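Nitrate/nitrite binding protein NrtA (Synechocystis sp., PDB 2G29) binds nitrate as the solute-binding component of the ABC transporter complex NrtABCD, which takes up nitrate and probably also nitrite. Local coordinates at residues M115-R120 with E239-M244. Sequence-based numbering, arbitrary orientation.
With NO3 (nitrate ion), chain B.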
ATOM      1  N   MET A 115      13.054   7.112   9.222  1.00 11.37           N
ATOM      2  CA  MET A 115      12.994   6.369   7.965  1.00 11.54           C
ATOM      3  C   MET A 115      12.905   7.299   6.770  1.00 11.19           C
ATOM      4  O   MET A 115      12.610   8.486   6.910  1.00 11.31           O
ATOM      5  CB  MET A 115      11.749   5.444   7.960  1.00 10.35           C
ATOM      6  CG  MET A 115      11.832   4.286   8.926  1.00 10.70           C
ATOM      7  SD  MET A 115      10.522   3.071   8.687  1.00 11.23           S
ATOM      8  CE  MET A 115      11.035   2.381   7.037  1.00 11.11           C
ATOM      9  N   TYR A 116      13.169   6.740   5.589  1.00 11.11           N
ATOM     10  CA  TYR A 116      13.013   7.473   4.335  1.00 11.14           C
ATOM     11  C   TYR A 116      12.123   6.661   3.395  1.00 11.16           C
ATOM     12  O   TYR A 116      12.054   5.445   3.496  1.00 10.99           O
ATOM     13  CB  TYR A 116      14.336   7.611   3.585  1.00 11.79           C
ATOM     14  CG  TYR A 116      15.391   8.450   4.201  1.00 12.96           C
ATOM     15  CD1 TYR A 116      15.101   9.711   4.705  1.00 12.53           C
ATOM     16  CD2 TYR A 116      16.700   7.991   4.256  1.00 14.37           C
ATOM     17  CE1 TYR A 116      16.111  10.503   5.275  1.00 13.31           C
ATOM     18  CE2 TYR A 116      17.705   8.774   4.789  1.00 14.77           C
ATOM     19  CZ  TYR A 116      17.398  10.022   5.306  1.00 14.18           C
ATOM     20  OH  TYR A 116      18.362  10.821   5.892  1.00 15.23           O
ATOM     21  N   ILE A 117      11.446   7.362   2.489  1.00 10.13           N
ATOM     22  CA  ILE A 117      10.713   6.685   1.427  1.00 10.39           C
ATOM     23  C   ILE A 117      11.558   6.971   0.174  1.00 10.25           C
ATOM     24  O   ILE A 117      11.798   8.127  -0.214  1.00 10.70           O
ATOM     25  CB  ILE A 117       9.284   7.216   1.274  1.00 10.60           C
ATOM     26  CG1 ILE A 117       8.435   6.695   2.423  1.00 10.91           C
ATOM     27  CG2 ILE A 117       8.718   6.801  -0.104  1.00 12.24           C
ATOM     28  CD1 ILE A 117       6.992   7.282   2.376  1.00 10.48           C
ATOM     29  N   LEU A 118      12.017   5.884  -0.439  1.00 11.21           N
ATOM     30  CA  LEU A 118      12.874   5.977  -1.642  1.00 12.70           C
ATOM     31  C   LEU A 118      12.091   5.892  -2.938  1.00 12.08           C
ATOM     32  O   LEU A 118      12.542   6.405  -3.963  1.00 11.44           O
ATOM     33  CB  LEU A 118      13.918   4.866  -1.641  1.00 12.93           C
ATOM     34  CG  LEU A 118      14.795   4.836  -0.382  1.00 15.78           C
ATOM     35  CD1 LEU A 118      15.794   3.667  -0.526  1.00 16.78           C
ATOM     36  CD2 LEU A 118      15.500   6.151  -0.164  1.00 17.86           C
ATOM     37  N   ALA A 119      10.924   5.257  -2.898  1.00 12.21           N
ATOM     38  CA  ALA A 119      10.087   5.119  -4.074  1.00 12.30           C
ATOM     39  C   ALA A 119       8.689   4.722  -3.646  1.00  9.96           C
ATOM     40  O   ALA A 119       8.475   4.252  -2.507  1.00 11.82           O
ATOM     41  CB  ALA A 119      10.654   4.027  -4.978  1.00 11.83           C
ATOM     42  N   ARG A 120       7.747   4.871  -4.557  1.00 10.57           N
ATOM     43  CA  ARG A 120       6.387   4.369  -4.316  1.00 10.61           C
ATOM     44  C   ARG A 120       6.460   3.018  -5.046  1.00 12.77           C
ATOM     45  O   ARG A 120       6.854   2.971  -6.222  1.00 13.52           O
ATOM     46  CB  ARG A 120       5.306   5.254  -4.974  1.00  9.38           C
ATOM     47  CG  ARG A 120       3.874   4.953  -4.518  1.00 10.39           C
ATOM     48  CD  ARG A 120       3.664   5.492  -3.098  1.00 10.53           C
ATOM     49  NE  ARG A 120       3.791   6.950  -3.131  1.00 10.43           N
ATOM     50  CZ  ARG A 120       4.187   7.733  -2.116  1.00  9.70           C
ATOM     51  NH1 ARG A 120       4.490   7.225  -0.911  1.00 11.50           N
ATOM     52  NH2 ARG A 120       4.386   9.039  -2.323  1.00  8.17           N
ATOM     53  N   GLU A 239       0.056   3.845  -2.889  1.00 10.33           N
ATOM     54  CA  GLU A 239      -0.207   2.735  -1.963  1.00  9.68           C
ATOM     55  C   GLU A 239       1.045   2.328  -1.203  1.00  9.58           C
ATOM     56  O   GLU A 239       1.378   2.944  -0.177  1.00  9.51           O
ATOM     57  CB  GLU A 239      -0.819   1.557  -2.745  1.00 11.43           C
ATOM     58  CG  GLU A 239      -1.139   0.312  -1.923  1.00  9.84           C
ATOM     59  CD  GLU A 239      -1.991   0.562  -0.695  1.00 10.54           C
ATOM     60  OE1 GLU A 239      -2.965   1.360  -0.754  1.00 10.17           O
ATOM     61  OE2 GLU A 239      -1.701  -0.112   0.324  1.00 11.12           O
ATOM     62  N   LYS A 240       1.779   1.331  -1.672  1.00  8.97           N
ATOM     63  CA  LYS A 240       2.997   0.919  -0.954  1.00  9.96           C
ATOM     64  C   LYS A 240       4.187   1.777  -1.280  1.00 10.90           C
ATOM     65  O   LYS A 240       4.271   2.398  -2.350  1.00 10.01           O
ATOM     66  CB  LYS A 240       3.346  -0.547  -1.263  1.00  9.19           C
ATOM     67  CG  LYS A 240       2.204  -1.515  -1.008  1.00  9.97           C
ATOM     68  CD  LYS A 240       1.844  -1.575   0.494  1.00  9.74           C
ATOM     69  CE  LYS A 240       0.874  -2.719   0.800  1.00  9.23           C
ATOM     70  NZ  LYS A 240      -0.451  -2.639   0.028  1.00 11.08           N
ATOM     71  N   ALA A 241       5.111   1.812  -0.326  1.00 10.56           N
ATOM     72  CA  ALA A 241       6.352   2.542  -0.476  1.00 10.97           C
ATOM     73  C   ALA A 241       7.519   1.591  -0.271  1.00 10.98           C
ATOM     74  O   ALA A 241       7.387   0.515   0.328  1.00 10.71           O
ATOM     75  CB  ALA A 241       6.443   3.654   0.595  1.00 11.31           C
ATOM     76  N   PHE A 242       8.663   1.978  -0.820  1.00 11.24           N
ATOM     77  CA  PHE A 242       9.894   1.251  -0.541  1.00 11.25           C
ATOM     78  C   PHE A 242      10.525   2.153   0.539  1.00 10.68           C
ATOM     79  O   PHE A 242      11.049   3.254   0.285  1.00 11.55           O
ATOM     80  CB  PHE A 242      10.790   1.157  -1.794  1.00 10.88           C
ATOM     81  CG  PHE A 242      12.170   0.573  -1.535  1.00 12.34           C
ATOM     82  CD1 PHE A 242      12.396  -0.345  -0.531  1.00 13.64           C
ATOM     83  CD2 PHE A 242      13.232   0.937  -2.348  1.00 13.96           C
ATOM     84  CE1 PHE A 242      13.657  -0.905  -0.321  1.00 15.64           C
ATOM     85  CE2 PHE A 242      14.503   0.380  -2.143  1.00 16.24           C
ATOM     86  CZ  PHE A 242      14.701  -0.528  -1.136  1.00 14.34           C
ATOM     87  N   GLY A 243      10.413   1.692   1.781  1.00  9.10           N
ATOM     88  CA  GLY A 243      10.955   2.473   2.881  1.00 10.00           C
ATOM     89  C   GLY A 243      12.193   1.851   3.502  1.00  9.67           C
ATOM     90  O   GLY A 243      12.311   0.627   3.545  1.00 11.75           O
ATOM     91  N   MET A 244      13.094   2.682   3.995  1.00 11.12           N
ATOM     92  CA  MET A 244      14.284   2.175   4.654  1.00 11.87           C
ATOM     93  C   MET A 244      14.631   2.991   5.887  1.00 12.15           C
ATOM     94  O   MET A 244      14.266   4.166   5.996  1.00 13.30           O
ATOM     95  CB  MET A 244      15.488   2.198   3.682  1.00 13.84           C
ATOM     96  CG  MET A 244      15.367   1.261   2.459  1.00 15.56           C
ATOM     97  SD  MET A 244      16.988   0.774   1.783  1.00 19.81           S
ATOM     98  CE  MET A 244      17.569  -0.292   3.163  1.00 16.23           C
TER
HETATM   99  N   NO3 B 700      -2.301  -4.981   2.293  1.00 13.58           N
HETATM  100  O1  NO3 B 700      -2.188  -4.623   0.980  1.00 11.55           O
HETATM  101  O2  NO3 B 700      -3.206  -5.773   2.918  1.00 13.12           O
HETATM  102  O3  NO3 B 700      -1.282  -4.368   3.238  1.00 12.31           O
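Leu118 sends one methyl between two side chains of the neighbouring antiparallel strand: CD1 lies 3.9 Å from Phe242 CE2, meeting the ring obliquely, and equally close to CG and SD of Met244. Helix 253-271 adds Leu260 against Leu118, Val263 against Phe242 and Leu259 against Met244. The backbone explains why Leu118 is turned this way. Its N donates almost straight to Phe242 O (2.9 Å), whereas Phe242 N returns a bond to Ala119 O (2.8 Å). Two residues thus face one, a beta bulge, and Leu118 psi of -25° marks the kink; Ala119 N is buried there without a partner. On the face carrying Ile117, Ala241 and Arg120, Ile117 CG2 meets Ala241 CB at 3.9 Å. Arg120, bent at chi2 and chi3, runs its CD alongside Lys240 O (3.2 Å), and its NH2 continues to a salt bridge with Asp335. Strand 115-120 is the outermost member of a sheet ordered 2-1-3-5-4, the arrangement of type II periplasmic binding proteins; strand 240-245 is the one that returns from the second domain and inserts antiparallel between 91-95 and 115-120. Lys240 points away from 115-120, and bends at chi2 (-65°) and chi4 (-59°) bring NZ back into a salt bridge with Glu239 OE2, 2.8 Å away on the anti side and somewhat out of the carboxylate plane. NZ also donates to nitrate O1 at 2.8 Å and pairs with Asp44, while Trp73 NE1 and Gly211 N hold the same anion. A methionine in place of Lys240 would probably leave nitrate O1 without this cationic donor and the carboxylates of Glu239 and Asp44 without their shared counter-charge. Thr166 and Trp170 bond the Glu239 carboxylate as well, fixing its position beside the ammonium group.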